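Local structure of protein Kinase A (Toxoplasma gondii, 5J3U) at residues A[161-166]-A[230-235]; A[169-174]-A[225-230]; A[187-192]-A[200-205]. The protein binds cAMP through two cyclic nucleotide-binding domains and, as in related regulatory chains, probably inhibits the kinase A catalytic subunit until cAMP arrives. All coordinates share one frame; numbering follows the deposited sequence. Where two conformers were deposited one is given.

How the contacts relate
All three contacts are antiparallel strand pairings of one cyclic nucleotide-binding domain, and they sit in two sheets. Contact 1 joins strands 159-165 and 232-239 at the surface, with a regular ladder and no bulge. Contacts 2 and 3 lie in the other sheet, where 226-229 and 187-192 are neighbours, and in each a classic bulge interrupts the register. Contact 2 is buried, its chemistry aliphatic towards the cAMP and amide-based at the start of strand 226-229; contact 3 is a hairpin at the surface that still lines the adenine. The chain passes from one sheet to the other between 159-165 and 169-171, and again at the corner His230-Gly231.

Contact 1. Residues A[161-166]-A[230-235]; sequences TEMFTD and HGICKV
His230 reaches Asp166 through a water, which donates to Asp166 OD1 and is hydrogen-bonded to His230 ND1. The same carboxylate oxygen takes the backbone N-H of Gly231 on its anti side (N to OD1 2.8 Å), so OD1 holds the corner once directly and once through water. A second water bridges Gly231 O and Asp166 N. Ile232 swings CG1 anti to its backbone N (chi1 -174°), which carries CD1 to 3.7 Å from Met163 SD in one of the two methionine conformers. Cys233 forms a hydrogen-bonded pair with Phe164, its O receiving Phe164 N at 2.8 Å. Lys234 runs on the same face as Met163 and lays CG against Thr161 CG2 at 3.7 Å, while the ammonium goes on to a salt bridge with Glu185. Val235 closes the ladder with two bonds to Glu162, and its CG2 meets the edge of the Phe164 ring, 3.7 Å from CE1. Strand 159-165 is outermost in this sheet and 232-239 lies inside it, bonded through the Lys234 backbone to Glu184 and Glu185; Phe164 and Cys233 pack on Ile170 of strand 169-171, and Val235, on the same face, on Tyr181 of strand 179-183.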
loop_
_atom_site.group_PDB
_atom_site.type_symbol
_atom_site.label_atom_id
_atom_site.label_comp_id
_atom_site.label_asym_id
_atom_site.label_seq_id
_atom_site.Cartn_x
_atom_site.Cartn_y
_atom_site.Cartn_z
ATOM N N THR A 161 -4.485 -4.975 -1.886
ATOM C CA THR A 161 -5.130 -6.268 -2.210
ATOM C C THR A 161 -4.590 -6.769 -3.507
ATOM O O THR A 161 -4.414 -5.982 -4.440
ATOM C CB THR A 161 -6.656 -6.148 -2.268
ATOM O OG1 THR A 161 -7.114 -5.901 -0.926
ATOM C CG2 THR A 161 -7.312 -7.391 -2.775
ATOM N N GLU A 162 -4.343 -8.055 -3.589
ATOM C CA GLU A 162 -3.948 -8.691 -4.862
ATOM C C GLU A 162 -4.765 -9.997 -5.054
ATOM O O GLU A 162 -5.073 -10.664 -4.063
ATOM C CB GLU A 162 -2.468 -9.064 -4.842
ATOM C CG GLU A 162 -1.541 -7.859 -4.757
ATOM C CD GLU A 162 -0.048 -8.214 -4.781
ATOM O OE1 GLU A 162 0.310 -9.405 -4.905
ATOM O OE2 GLU A 162 0.760 -7.251 -4.644
ATOM N N MET A 163 -5.121 -10.321 -6.302
ATOM C CA MET A 163 -5.890 -11.533 -6.644
ATOM C C MET A 163 -4.958 -12.478 -7.394
ATOM O O MET A 163 -4.199 -12.047 -8.257
ATOM C CB MET A 163 -7.107 -11.161 -7.530
ATOM C CG MET A 163 -8.076 -12.306 -7.814
ATOM S SD MET A 163 -9.102 -12.738 -6.389
ATOM C CE MET A 163 -10.134 -11.277 -6.290
ATOM N N PHE A 164 -5.009 -13.765 -7.061
ATOM C CA PHE A 164 -4.210 -14.777 -7.699
ATOM C C PHE A 164 -5.150 -15.914 -8.141
ATOM O O PHE A 164 -5.894 -16.451 -7.340
ATOM C CB PHE A 164 -3.196 -15.332 -6.723
ATOM C CG PHE A 164 -2.106 -14.356 -6.369
ATOM C CD1 PHE A 164 -2.262 -13.445 -5.343
ATOM C CD2 PHE A 164 -0.912 -14.354 -7.094
ATOM C CE1 PHE A 164 -1.225 -12.561 -5.031
ATOM C CE2 PHE A 164 0.124 -13.502 -6.769
ATOM C CZ PHE A 164 -0.044 -12.590 -5.738
ATOM N N THR A 165 -5.028 -16.329 -9.392
ATOM C CA THR A 165 -5.814 -17.458 -9.896
ATOM C C THR A 165 -5.175 -18.765 -9.577
ATOM O O THR A 165 -4.023 -18.854 -9.159
ATOM C CB THR A 165 -6.044 -17.313 -11.437
ATOM O OG1 THR A 165 -4.779 -17.206 -12.072
ATOM C CG2 THR A 165 -6.827 -16.080 -11.760
ATOM N N ASP A 166 -5.900 -19.858 -9.846
ATOM C CA ASP A 166 -5.433 -21.156 -9.449
ATOM C C ASP A 166 -4.050 -21.462 -10.006
ATOM O O ASP A 166 -3.796 -21.188 -11.173
ATOM C CB ASP A 166 -6.405 -22.259 -9.919
ATOM C CG ASP A 166 -5.957 -23.615 -9.497
ATOM O OD1 ASP A 166 -5.953 -23.882 -8.276
ATOM O OD2 ASP A 166 -5.527 -24.401 -10.384
ATOM N N HIS A 230 -4.912 -21.695 -4.558
ATOM C CA HIS A 230 -5.630 -22.976 -4.704
ATOM C C HIS A 230 -7.093 -22.605 -5.012
ATOM O O HIS A 230 -7.792 -22.178 -4.131
ATOM C CB HIS A 230 -5.524 -23.746 -3.399
ATOM C CG HIS A 230 -6.238 -25.056 -3.412
ATOM N ND1 HIS A 230 -5.870 -26.083 -4.256
ATOM C CD2 HIS A 230 -7.271 -25.523 -2.671
ATOM C CE1 HIS A 230 -6.678 -27.120 -4.050
ATOM N NE2 HIS A 230 -7.537 -26.805 -3.098
ATOM N N GLY A 231 -7.511 -22.795 -6.256
ATOM C CA GLY A 231 -8.810 -22.295 -6.735
ATOM C C GLY A 231 -8.733 -20.850 -7.154
ATOM O O GLY A 231 -8.755 -20.510 -8.327
ATOM N N ILE A 232 -8.637 -19.993 -6.151
ATOM C CA ILE A 232 -8.456 -18.590 -6.313
ATOM C C ILE A 232 -8.099 -18.036 -4.919
ATOM O O ILE A 232 -8.459 -18.614 -3.908
ATOM C CB ILE A 232 -9.700 -17.923 -6.917
ATOM C CG1 ILE A 232 -9.418 -16.451 -7.215
ATOM C CG2 ILE A 232 -10.931 -18.035 -6.015
ATOM C CD1 ILE A 232 -10.417 -15.775 -8.130
ATOM N N CYS A 233 -7.327 -16.954 -4.853
ATOM C CA CYS A 233 -6.939 -16.414 -3.582
ATOM C C CYS A 233 -6.853 -14.914 -3.668
ATOM O O CYS A 233 -6.145 -14.376 -4.531
ATOM C CB CYS A 233 -5.581 -16.975 -3.170
ATOM S SG CYS A 233 -5.169 -16.651 -1.450
ATOM N N LYS A 234 -7.531 -14.240 -2.758
ATOM C CA LYS A 234 -7.491 -12.764 -2.615
ATOM C C LYS A 234 -6.763 -12.456 -1.337
ATOM O O LYS A 234 -7.211 -12.900 -0.272
ATOM C CB LYS A 234 -8.907 -12.196 -2.543
ATOM C CG LYS A 234 -8.940 -10.681 -2.451
ATOM C CD LYS A 234 -10.308 -10.161 -2.048
ATOM C CE LYS A 234 -11.313 -10.291 -3.105
ATOM N NZ LYS A 234 -12.624 -9.794 -2.551
ATOM N N VAL A 235 -5.628 -11.746 -1.425
ATOM C CA VAL A 235 -4.777 -11.507 -0.299
ATOM C C VAL A 235 -4.643 -10.017 -0.019
ATOM O O VAL A 235 -4.594 -9.177 -0.937
ATOM C CB VAL A 235 -3.324 -12.084 -0.417
ATOM C CG1 VAL A 235 -3.331 -13.568 -0.172
ATOM C CG2 VAL A 235 -2.678 -11.712 -1.735
HETATM O O HOH W 1 -8.701 -19.043 -10.646
HETATM O O HOH W 2 -4.625 -25.734 -7.108
#

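Contact 2. Residues A[169-174]-A[225-230]; sequences YIVRQG and ANVIAH. With CMP (adenosine-3',5'-cyclic-monophosphate), chain B.
Ile228 lies alongside Tyr169, the two side chains pointing the same way from a non-hydrogen-bonded pair. From CB the isoleucine sends CG1, opposite the carbonyl carbon and beside the backbone N (chi1 -58°), over one face of the phenol ring, 3.7 Å from the ring centroid and 16° off its normal, a CH-pi contact. CD1, at the tip, continues along the ring and touches CZ of Tyr169 at 3.6 Å. The opposite ring face carries NH2 of Arg172, whose guanidinium lies over Tyr169 CB, and the ring edge meets CG of Asn226, whose amide stands nearly perpendicular to the ring (85°). Asn226 OD1 accepts Gln173 N at 2.9 Å, the donor well above the carbonyl plane. Beyond Tyr169 the register slips. Ile170 N and Val171 N both turn to Val227 O, the first at 2.7 Å and the second weakly at 3.3 Å. On the other face Val171 CG2 and Val227 CG2 meet at 3.8 Å, and Ala225 O lies 3.4 Å from C5' of the cAMP. The doubled Ile170-Val171 pairing to Val227 is a classic beta bulge in the beta barrel of a cyclic nucleotide-binding domain, at the wall of its cAMP pocket.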
loop_
_atom_site.group_PDB
_atom_site.type_symbol
_atom_site.label_atom_id
_atom_site.label_comp_id
_atom_site.label_asym_id
_atom_site.label_seq_id
_atom_site.Cartn_x
_atom_site.Cartn_y
_atom_site.Cartn_z
ATOM N N TYR A 169 1.838 -18.670 -8.144
ATOM C CA TYR A 169 2.673 -18.639 -6.956
ATOM C C TYR A 169 2.570 -17.242 -6.387
ATOM O O TYR A 169 2.847 -16.261 -7.082
ATOM C CB TYR A 169 4.157 -18.962 -7.292
ATOM C CG TYR A 169 4.403 -20.440 -7.487
ATOM C CD1 TYR A 169 3.846 -21.098 -8.571
ATOM C CD2 TYR A 169 5.156 -21.179 -6.571
ATOM C CE1 TYR A 169 3.991 -22.468 -8.734
ATOM C CE2 TYR A 169 5.353 -22.557 -6.760
ATOM C CZ TYR A 169 4.768 -23.185 -7.842
ATOM O OH TYR A 169 4.946 -24.591 -8.016
ATOM N N ILE A 170 2.206 -17.150 -5.124
ATOM C CA ILE A 170 2.193 -15.850 -4.413
ATOM C C ILE A 170 3.620 -15.549 -3.902
ATOM O O ILE A 170 4.112 -14.428 -4.042
ATOM C CB ILE A 170 1.149 -15.858 -3.281
ATOM C CG1 ILE A 170 -0.232 -16.196 -3.858
ATOM C CG2 ILE A 170 1.123 -14.527 -2.498
ATOM C CD1 ILE A 170 -1.295 -16.324 -2.804
ATOM N N VAL A 171 4.261 -16.541 -3.295
ATOM C CA VAL A 171 5.677 -16.499 -2.986
ATOM C C VAL A 171 6.331 -17.794 -3.435
ATOM O O VAL A 171 5.673 -18.860 -3.516
ATOM C CB VAL A 171 6.015 -16.173 -1.516
ATOM C CG1 VAL A 171 5.281 -14.892 -1.032
ATOM C CG2 VAL A 171 5.794 -17.356 -0.603
ATOM N N ARG A 172 7.624 -17.687 -3.741
ATOM C CA ARG A 172 8.446 -18.832 -4.140
ATOM C C ARG A 172 9.596 -19.056 -3.147
ATOM O O ARG A 172 10.255 -18.088 -2.721
ATOM C CB ARG A 172 8.993 -18.582 -5.556
ATOM C CG ARG A 172 7.924 -18.302 -6.624
ATOM C CD ARG A 172 8.471 -17.864 -7.951
ATOM N NE ARG A 172 7.423 -17.435 -8.861
ATOM C CZ ARG A 172 6.746 -18.205 -9.707
ATOM N NH1 ARG A 172 5.786 -17.648 -10.454
ATOM N NH2 ARG A 172 7.006 -19.531 -9.823
ATOM N N GLN A 173 9.862 -20.307 -2.827
ATOM C CA GLN A 173 10.871 -20.658 -1.883
ATOM C C GLN A 173 12.226 -20.188 -2.439
ATOM O O GLN A 173 12.510 -20.365 -3.626
ATOM C CB GLN A 173 10.914 -22.154 -1.660
ATOM C CG GLN A 173 11.920 -22.580 -0.640
ATOM C CD GLN A 173 11.783 -24.063 -0.223
ATOM O OE1 GLN A 173 10.816 -24.747 -0.570
ATOM N NE2 GLN A 173 12.726 -24.517 0.551
ATOM N N GLY A 174 12.999 -19.553 -1.584
ATOM C CA GLY A 174 14.318 -19.039 -1.929
ATOM C C GLY A 174 14.358 -17.614 -2.468
ATOM O O GLY A 174 15.442 -17.104 -2.649
ATOM N N ALA A 225 9.286 -21.308 1.923
ATOM C CA ALA A 225 8.322 -22.192 1.249
ATOM C C ALA A 225 7.696 -21.446 0.082
ATOM O O ALA A 225 7.815 -20.211 -0.010
ATOM C CB ALA A 225 7.262 -22.649 2.248
ATOM N N ASN A 226 7.089 -22.200 -0.834
ATOM C CA ASN A 226 6.201 -21.687 -1.833
ATOM C C ASN A 226 4.837 -21.506 -1.195
ATOM O O ASN A 226 4.468 -22.328 -0.349
ATOM C CB ASN A 226 6.038 -22.640 -3.000
ATOM C CG ASN A 226 7.367 -23.015 -3.589
ATOM O OD1 ASN A 226 8.065 -22.128 -4.114
ATOM N ND2 ASN A 226 7.761 -24.302 -3.470
ATOM N N VAL A 227 4.127 -20.470 -1.601
ATOM C CA VAL A 227 2.649 -20.360 -1.305
ATOM C C VAL A 227 1.947 -20.156 -2.622
ATOM O O VAL A 227 2.234 -19.186 -3.368
ATOM C CB VAL A 227 2.289 -19.312 -0.229
ATOM C CG1 VAL A 227 0.764 -19.347 0.026
ATOM C CG2 VAL A 227 3.098 -19.532 1.050
ATOM N N ILE A 228 1.031 -21.088 -2.948
ATOM C CA ILE A 228 0.426 -21.148 -4.233
ATOM C C ILE A 228 -1.122 -21.003 -4.121
ATOM O O ILE A 228 -1.712 -21.665 -3.299
ATOM C CB ILE A 228 0.712 -22.541 -4.880
ATOM C CG1 ILE A 228 2.243 -22.811 -4.986
ATOM C CG2 ILE A 228 0.072 -22.593 -6.250
ATOM C CD1 ILE A 228 2.576 -24.279 -5.160
ATOM N N ALA A 229 -1.721 -20.179 -4.951
ATOM C CA ALA A 229 -3.200 -20.004 -4.890
ATOM C C ALA A 229 -3.871 -21.343 -5.290
ATOM O O ALA A 229 -3.420 -22.024 -6.221
ATOM C CB ALA A 229 -3.637 -18.920 -5.815
ATOM N N HIS A 230 -4.912 -21.695 -4.558
ATOM C CA HIS A 230 -5.630 -22.976 -4.704
ATOM C C HIS A 230 -7.093 -22.605 -5.012
ATOM O O HIS A 230 -7.792 -22.178 -4.131
ATOM C CB HIS A 230 -5.524 -23.746 -3.399
ATOM C CG HIS A 230 -6.238 -25.056 -3.412
ATOM N ND1 HIS A 230 -5.870 -26.083 -4.256
ATOM C CD2 HIS A 230 -7.271 -25.523 -2.671
ATOM C CE1 HIS A 230 -6.678 -27.120 -4.050
ATOM N NE2 HIS A 230 -7.537 -26.805 -3.098
HETATM P P CMP B . 8.082 -16.994 4.463
HETATM O O1P CMP B . 8.201 -15.525 4.487
HETATM O O2P CMP B . 9.352 -17.825 4.682
HETATM O "O5'" CMP B . 7.436 -17.398 3.056
HETATM C "C5'" CMP B . 6.977 -18.756 2.912
HETATM C "C4'" CMP B . 5.885 -18.899 3.975
HETATM O "O4'" CMP B . 5.279 -20.198 4.070
HETATM C "C3'" CMP B . 6.485 -18.760 5.362
HETATM O "O3'" CMP B . 6.936 -17.410 5.535
HETATM C "C2'" CMP B . 5.366 -19.219 6.262
HETATM O "O2'" CMP B . 4.360 -18.181 6.439
HETATM C "C1'" CMP B . 4.721 -20.266 5.360
HETATM N N9 CMP B . 4.919 -21.602 5.837
HETATM C C8 CMP B . 3.919 -22.508 5.898
HETATM N N7 CMP B . 4.407 -23.726 6.347
HETATM C C5 CMP B . 5.739 -23.591 6.524
HETATM C C6 CMP B . 6.865 -24.456 6.988
HETATM N N6 CMP B . 6.667 -25.766 7.334
HETATM N N1 CMP B . 8.070 -23.870 7.039
HETATM C C2 CMP B . 8.355 -22.588 6.679
HETATM N N3 CMP B . 7.355 -21.747 6.259
HETATM C C4 CMP B . 6.075 -22.181 6.195
#

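Contact 3. Residues A[187-192]-A[200-205]. With CMP (adenosine-3',5'-cyclic-monophosphate), chain B.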
loop_
_atom_site.group_PDB
_atom_site.type_symbol
_atom_site.label_atom_id
_atom_site.label_comp_id
_atom_site.label_asym_id
_atom_site.label_seq_id
_atom_site.Cartn_x
_atom_site.Cartn_y
_atom_site.Cartn_z
ATOM N N SER A 187 -8.217 -19.522 -1.094
ATOM C CA SER A 187 -7.437 -20.566 -0.508
ATOM C C SER A 187 -6.052 -20.612 -1.136
ATOM O O SER A 187 -5.862 -20.184 -2.270
ATOM C CB SER A 187 -8.159 -21.914 -0.731
ATOM O OG SER A 187 -7.530 -22.989 -0.060
ATOM N N ALA A 188 -5.125 -21.180 -0.411
ATOM C CA ALA A 188 -3.721 -21.366 -0.890
ATOM C C ALA A 188 -3.139 -22.528 -0.209
ATOM O O ALA A 188 -3.668 -23.013 0.807
ATOM C CB ALA A 188 -2.868 -20.120 -0.632
ATOM N N VAL A 189 -2.029 -23.029 -0.774
ATOM C CA VAL A 189 -1.256 -24.076 -0.183
ATOM C C VAL A 189 0.233 -23.669 -0.100
ATOM O O VAL A 189 0.733 -23.007 -0.991
ATOM C CB VAL A 189 -1.378 -25.418 -0.955
ATOM C CG1 VAL A 189 -2.858 -25.865 -0.882
ATOM C CG2 VAL A 189 -0.943 -25.260 -2.402
ATOM N N ALA A 190 0.856 -24.033 0.994
ATOM C CA ALA A 190 2.307 -23.897 1.162
ATOM C C ALA A 190 2.930 -25.235 0.807
ATOM O O ALA A 190 2.511 -26.288 1.351
ATOM C CB ALA A 190 2.634 -23.553 2.582
ATOM N N THR A 191 3.966 -25.179 -0.018
ATOM C CA THR A 191 4.771 -26.387 -0.320
ATOM C C THR A 191 6.202 -26.018 -0.040
ATOM O O THR A 191 6.623 -24.863 -0.285
ATOM C CB THR A 191 4.568 -26.858 -1.770
ATOM O OG1 THR A 191 5.184 -25.974 -2.717
ATOM C CG2 THR A 191 3.118 -26.934 -2.126
ATOM N N LYS A 192 6.981 -26.993 0.417
ATOM C CA LYS A 192 8.316 -26.764 0.850
ATOM C C LYS A 192 9.222 -27.907 0.441
ATOM O O LYS A 192 8.898 -29.060 0.757
ATOM C CB LYS A 192 8.330 -26.644 2.366
ATOM C CG LYS A 192 9.690 -26.383 3.008
ATOM C CD LYS A 192 9.536 -26.001 4.487
ATOM C CE LYS A 192 10.862 -25.578 5.091
ATOM N NZ LYS A 192 10.883 -25.856 6.542
ATOM N N PRO A 200 9.383 -30.104 -3.653
ATOM C CA PRO A 200 8.587 -29.584 -2.528
ATOM C C PRO A 200 7.396 -30.481 -2.207
ATOM O O PRO A 200 6.856 -31.107 -3.115
ATOM C CB PRO A 200 8.119 -28.225 -3.015
ATOM C CG PRO A 200 8.345 -28.209 -4.444
ATOM C CD PRO A 200 9.345 -29.244 -4.835
ATOM N N ILE A 201 7.008 -30.522 -0.949
ATOM C CA ILE A 201 5.828 -31.258 -0.529
ATOM C C ILE A 201 4.860 -30.304 0.147
ATOM O O ILE A 201 5.291 -29.294 0.729
ATOM C CB ILE A 201 6.191 -32.414 0.401
ATOM C CG1 ILE A 201 6.839 -31.939 1.666
ATOM C CG2 ILE A 201 7.122 -33.385 -0.349
ATOM C CD1 ILE A 201 6.842 -32.976 2.774
ATOM N N GLU A 202 3.580 -30.605 0.055
ATOM C CA GLU A 202 2.584 -29.746 0.682
ATOM C C GLU A 202 2.760 -29.814 2.172
ATOM O O GLU A 202 2.871 -30.889 2.712
ATOM C CB GLU A 202 1.171 -30.118 0.280
ATOM C CG GLU A 202 0.157 -29.241 1.005
ATOM C CD GLU A 202 -1.269 -29.646 0.714
ATOM O OE1 GLU A 202 -1.585 -29.912 -0.474
ATOM O OE2 GLU A 202 -2.039 -29.699 1.703
ATOM N N VAL A 203 2.781 -28.656 2.830
ATOM C CA VAL A 203 2.988 -28.529 4.260
ATOM C C VAL A 203 1.897 -27.728 5.000
ATOM O O VAL A 203 1.868 -27.733 6.241
ATOM C CB VAL A 203 4.371 -27.951 4.614
ATOM C CG1 VAL A 203 5.454 -28.908 4.141
ATOM C CG2 VAL A 203 4.630 -26.590 3.995
ATOM N N LYS A 204 1.016 -27.059 4.271
ATOM C CA LYS A 204 -0.080 -26.313 4.960
ATOM C C LYS A 204 -1.094 -25.924 3.944
ATOM O O LYS A 204 -0.763 -25.697 2.785
ATOM C CB LYS A 204 0.457 -25.069 5.669
ATOM C CG LYS A 204 -0.563 -24.417 6.583
ATOM C CD LYS A 204 0.173 -23.604 7.605
ATOM C CE LYS A 204 -0.775 -22.833 8.486
ATOM N NZ LYS A 204 -1.242 -23.681 9.608
ATOM N N LYS A 205 -2.372 -25.823 4.367
ATOM C CA LYS A 205 -3.445 -25.369 3.519
ATOM C C LYS A 205 -3.975 -24.107 4.185
ATOM O O LYS A 205 -4.085 -24.098 5.402
ATOM C CB LYS A 205 -4.586 -26.404 3.480
ATOM C CG LYS A 205 -4.173 -27.820 3.095
ATOM C CD LYS A 205 -5.332 -28.830 3.290
ATOM C CE LYS A 205 -5.017 -30.218 2.717
ATOM N NZ LYS A 205 -4.898 -30.219 1.222
HETATM P P CMP B . 8.082 -16.994 4.463
HETATM O O1P CMP B . 8.201 -15.525 4.487
HETATM O O2P CMP B . 9.352 -17.825 4.682
HETATM O "O5'" CMP B . 7.436 -17.398 3.056
HETATM C "C5'" CMP B . 6.977 -18.756 2.912
HETATM C "C4'" CMP B . 5.885 -18.899 3.975
HETATM O "O4'" CMP B . 5.279 -20.198 4.070
HETATM C "C3'" CMP B . 6.485 -18.760 5.362
HETATM O "O3'" CMP B . 6.936 -17.410 5.535
HETATM C "C2'" CMP B . 5.366 -19.219 6.262
HETATM O "O2'" CMP B . 4.360 -18.181 6.439
HETATM C "C1'" CMP B . 4.721 -20.266 5.360
HETATM N N9 CMP B . 4.919 -21.602 5.837
HETATM C C8 CMP B . 3.919 -22.508 5.898
HETATM N N7 CMP B . 4.407 -23.726 6.347
HETATM C C5 CMP B . 5.739 -23.591 6.524
HETATM C C6 CMP B . 6.865 -24.456 6.988
HETATM N N6 CMP B . 6.667 -25.766 7.334
HETATM N N1 CMP B . 8.070 -23.870 7.039
HETATM C C2 CMP B . 8.355 -22.588 6.679
HETATM N N3 CMP B . 7.355 -21.747 6.259
HETATM C C4 CMP B . 6.075 -22.181 6.195
#
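Ala190 and Val203 face the adenine from neighbouring strands of a beta hairpin, strands 187-192 and 201-206, in which a classic beta bulge sets Val203 and Lys204 both opposite Ala190. The carbonyl of Ala190 accepts Val203 N almost straight (2.8 Å, 176° at the hydrogen) and Lys204 N only weakly, while Ala190 N donates to Lys204 O. The bulge brings the valine side chain round to the methyl of Ala190: with CG1 of Val203 opposite the carbonyl carbon (chi1 -63°), CG2 falls between the backbone N and the carbonyl carbon and comes 3.9 Å from Ala190 CB. Both carbons then reach the purine, Ala190 CB lying 3.7 Å from C8 of the cAMP and Val203 CG2 equally near its N7. Lys192 leaves the same face; its CB rests against the methyls of Val203, and the extended chain runs out past the far end of the base, where CD approaches N1.

Thr191, on the other face, is crossed by Pro200 from the loop, OG1 of the threonine meeting Pro200 CB at 3.7 Å and hydrogen-bonded to Asn226 ND2. Further along this face, Lys205 and Glu202 form a salt bridge within their own strand, and NZ comes to the syn lone pair of OE2. At the adenine, the ammonium of Lys192 makes one weak hydrogen bond, NZ to N1 of the cAMP at 3.5 Å.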